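Local coordinates for DUF5624 domain-containing protein (PDB 4JX2) that is of unknown function but is probably secreted, and combines a small mixed beta sheet with many helices in a two-chain assembly, at residues I80-S85 and A256-R261. Numbering follows the deposited sequence.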
# COMPACT_ATOMS: atom_id res chain seq x y z
N ILE A 80 -10.50 -6.44 -15.07
CA ILE A 80 -9.08 -6.66 -15.40
C ILE A 80 -8.37 -6.83 -14.07
O ILE A 80 -8.27 -5.88 -13.30
CB ILE A 80 -8.55 -5.52 -16.31
CG1 ILE A 80 -9.36 -5.52 -17.64
CG2 ILE A 80 -7.06 -5.69 -16.58
CD1 ILE A 80 -9.33 -4.32 -18.40
N LEU A 81 -7.98 -8.10 -13.75
CA LEU A 81 -7.42 -8.50 -12.45
C LEU A 81 -5.98 -8.98 -12.50
O LEU A 81 -5.70 -10.09 -12.98
CB LEU A 81 -8.27 -9.62 -11.80
CG LEU A 81 -9.79 -9.50 -11.78
CD1 LEU A 81 -10.41 -10.82 -11.45
CD2 LEU A 81 -10.24 -8.49 -10.76
N PHE A 82 -5.07 -8.16 -11.94
CA PHE A 82 -3.66 -8.49 -11.78
C PHE A 82 -3.52 -9.03 -10.39
O PHE A 82 -3.43 -8.24 -9.44
CB PHE A 82 -2.76 -7.27 -12.03
CG PHE A 82 -2.77 -6.76 -13.45
CD1 PHE A 82 -3.67 -5.78 -13.86
CD2 PHE A 82 -1.83 -7.21 -14.38
CE1 PHE A 82 -3.66 -5.28 -15.16
CE2 PHE A 82 -1.80 -6.69 -15.68
CZ PHE A 82 -2.72 -5.74 -16.06
N ILE A 83 -3.64 -10.35 -10.24
CA ILE A 83 -3.62 -10.99 -8.93
C ILE A 83 -2.44 -11.93 -8.86
O ILE A 83 -2.36 -12.90 -9.62
CB ILE A 83 -4.99 -11.67 -8.61
CG1 ILE A 83 -6.10 -10.58 -8.54
CG2 ILE A 83 -4.90 -12.50 -7.29
CD1 ILE A 83 -7.48 -11.04 -8.39
N ASN A 84 -1.51 -11.63 -7.91
CA ASN A 84 -0.26 -12.33 -7.63
C ASN A 84 0.69 -12.15 -8.81
O ASN A 84 1.30 -11.09 -8.89
CB ASN A 84 -0.49 -13.80 -7.27
CG ASN A 84 -1.01 -14.00 -5.87
OD1 ASN A 84 -0.58 -13.34 -4.92
ND2 ASN A 84 -1.93 -14.94 -5.70
N SER A 85 0.80 -13.13 -9.74
CA SER A 85 1.67 -13.00 -10.92
C SER A 85 0.87 -13.01 -12.24
O SER A 85 1.42 -12.72 -13.30
CB SER A 85 2.72 -14.10 -10.94
OG SER A 85 3.52 -14.09 -9.77
N ALA A 256 -13.81 -0.31 -18.34
CA ALA A 256 -12.99 -1.36 -17.72
C ALA A 256 -12.83 -1.09 -16.21
O ALA A 256 -12.90 0.06 -15.77
CB ALA A 256 -11.63 -1.45 -18.40
N LYS A 257 -12.70 -2.16 -15.43
CA LYS A 257 -12.56 -2.12 -13.98
C LYS A 257 -11.23 -2.82 -13.66
O LYS A 257 -11.17 -4.03 -13.78
CB LYS A 257 -13.78 -2.80 -13.33
CG LYS A 257 -15.09 -2.09 -13.64
CD LYS A 257 -16.32 -2.93 -13.35
CE LYS A 257 -17.57 -2.08 -13.40
NZ LYS A 257 -18.80 -2.89 -13.25
N VAL A 258 -10.16 -2.05 -13.33
CA VAL A 258 -8.82 -2.62 -13.10
C VAL A 258 -8.52 -2.71 -11.60
O VAL A 258 -8.63 -1.72 -10.87
CB VAL A 258 -7.70 -1.87 -13.88
CG1 VAL A 258 -6.37 -2.57 -13.74
CG2 VAL A 258 -8.05 -1.77 -15.36
N ILE A 259 -8.13 -3.94 -11.17
CA ILE A 259 -7.73 -4.29 -9.81
C ILE A 259 -6.30 -4.80 -9.88
O ILE A 259 -6.00 -5.74 -10.63
CB ILE A 259 -8.69 -5.33 -9.16
CG1 ILE A 259 -10.04 -4.67 -8.79
CG2 ILE A 259 -8.03 -6.05 -7.95
CD1 ILE A 259 -11.12 -5.64 -8.47
N ILE A 260 -5.42 -4.17 -9.09
CA ILE A 260 -4.02 -4.55 -9.00
C ILE A 260 -3.72 -5.04 -7.57
O ILE A 260 -3.80 -4.28 -6.62
CB ILE A 260 -3.06 -3.42 -9.45
CG1 ILE A 260 -3.31 -3.04 -10.94
CG2 ILE A 260 -1.60 -3.82 -9.19
CD1 ILE A 260 -2.68 -1.78 -11.44
N ARG A 261 -3.41 -6.34 -7.45
CA ARG A 261 -3.00 -7.06 -6.24
C ARG A 261 -1.82 -7.95 -6.68
O ARG A 261 -1.78 -9.15 -6.45
CB ARG A 261 -4.18 -7.84 -5.63
CG ARG A 261 -3.89 -8.43 -4.25
CD ARG A 261 -4.37 -9.86 -4.21
NE ARG A 261 -4.07 -10.54 -2.95
CZ ARG A 261 -2.99 -11.27 -2.74
NH1 ARG A 261 -2.08 -11.41 -3.69
NH2 ARG A 261 -2.80 -11.86 -1.57
O HOH W 1 0.27 -13.48 -1.78
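Phe82 lays its ring beside Ile260 and across Val258: CD1 lies 4.0 Å from Ile260 CG1, while CE1 reaches Val258 CG1 at the ring edge. A chi1 of -66°, with CG beside the backbone N and anti to the carbonyl carbon, slants the ring back toward Val258, so one flat side chain spans two residues of the next strand. Ile80 completes this face of the sheet, its CB against Val258 CG2 and its CD1 3.7 Å from Ala256 CB, just before the strand starts. Beta-branched residues such as Ile80, Val258 and Ile260 favour extended backbone and fill a buried sheet face without polar groups. On the other face Leu81 CD2 lies 3.8 Å from Ile259 CD1, the two side chains side by side, and beyond them Ile83 CG2 touches the aliphatic CD of Arg261.

Between the two layers of side chains the strands run parallel. Ile80 and Phe82 each give and accept a backbone bond, to Lys257 and Ile259 and to Ile259 and Arg261 respectively; a fifth, from Asn84 N to Arg261 O, is 2.9 Å long. Where the strand 80-84 ends, the packing turns polar. Arg261 bends at chi2 (-134°) and brings NH1 to 2.7 Å from Asn84 OD1, though the bond is weak, with an angle of 121° at the hydrogen. Both residues are partly exposed, which suits polar ends, and a water donates to Asn84 OD1. The guanidinium has a firmer hold through NE on Ala302 O, and Arg261 also packs on Tyr301 of the second subunit.

In the mixed five-stranded sheet 79-84 is the middle strand, with 257-262 and then 296-298 parallel to it on one side and 86-90 antiparallel on the other. Helix 279-286 covers the Phe82, Val258 and Ile260 face, and helix 315-339 packs against Ile83 and Ile259 on the other.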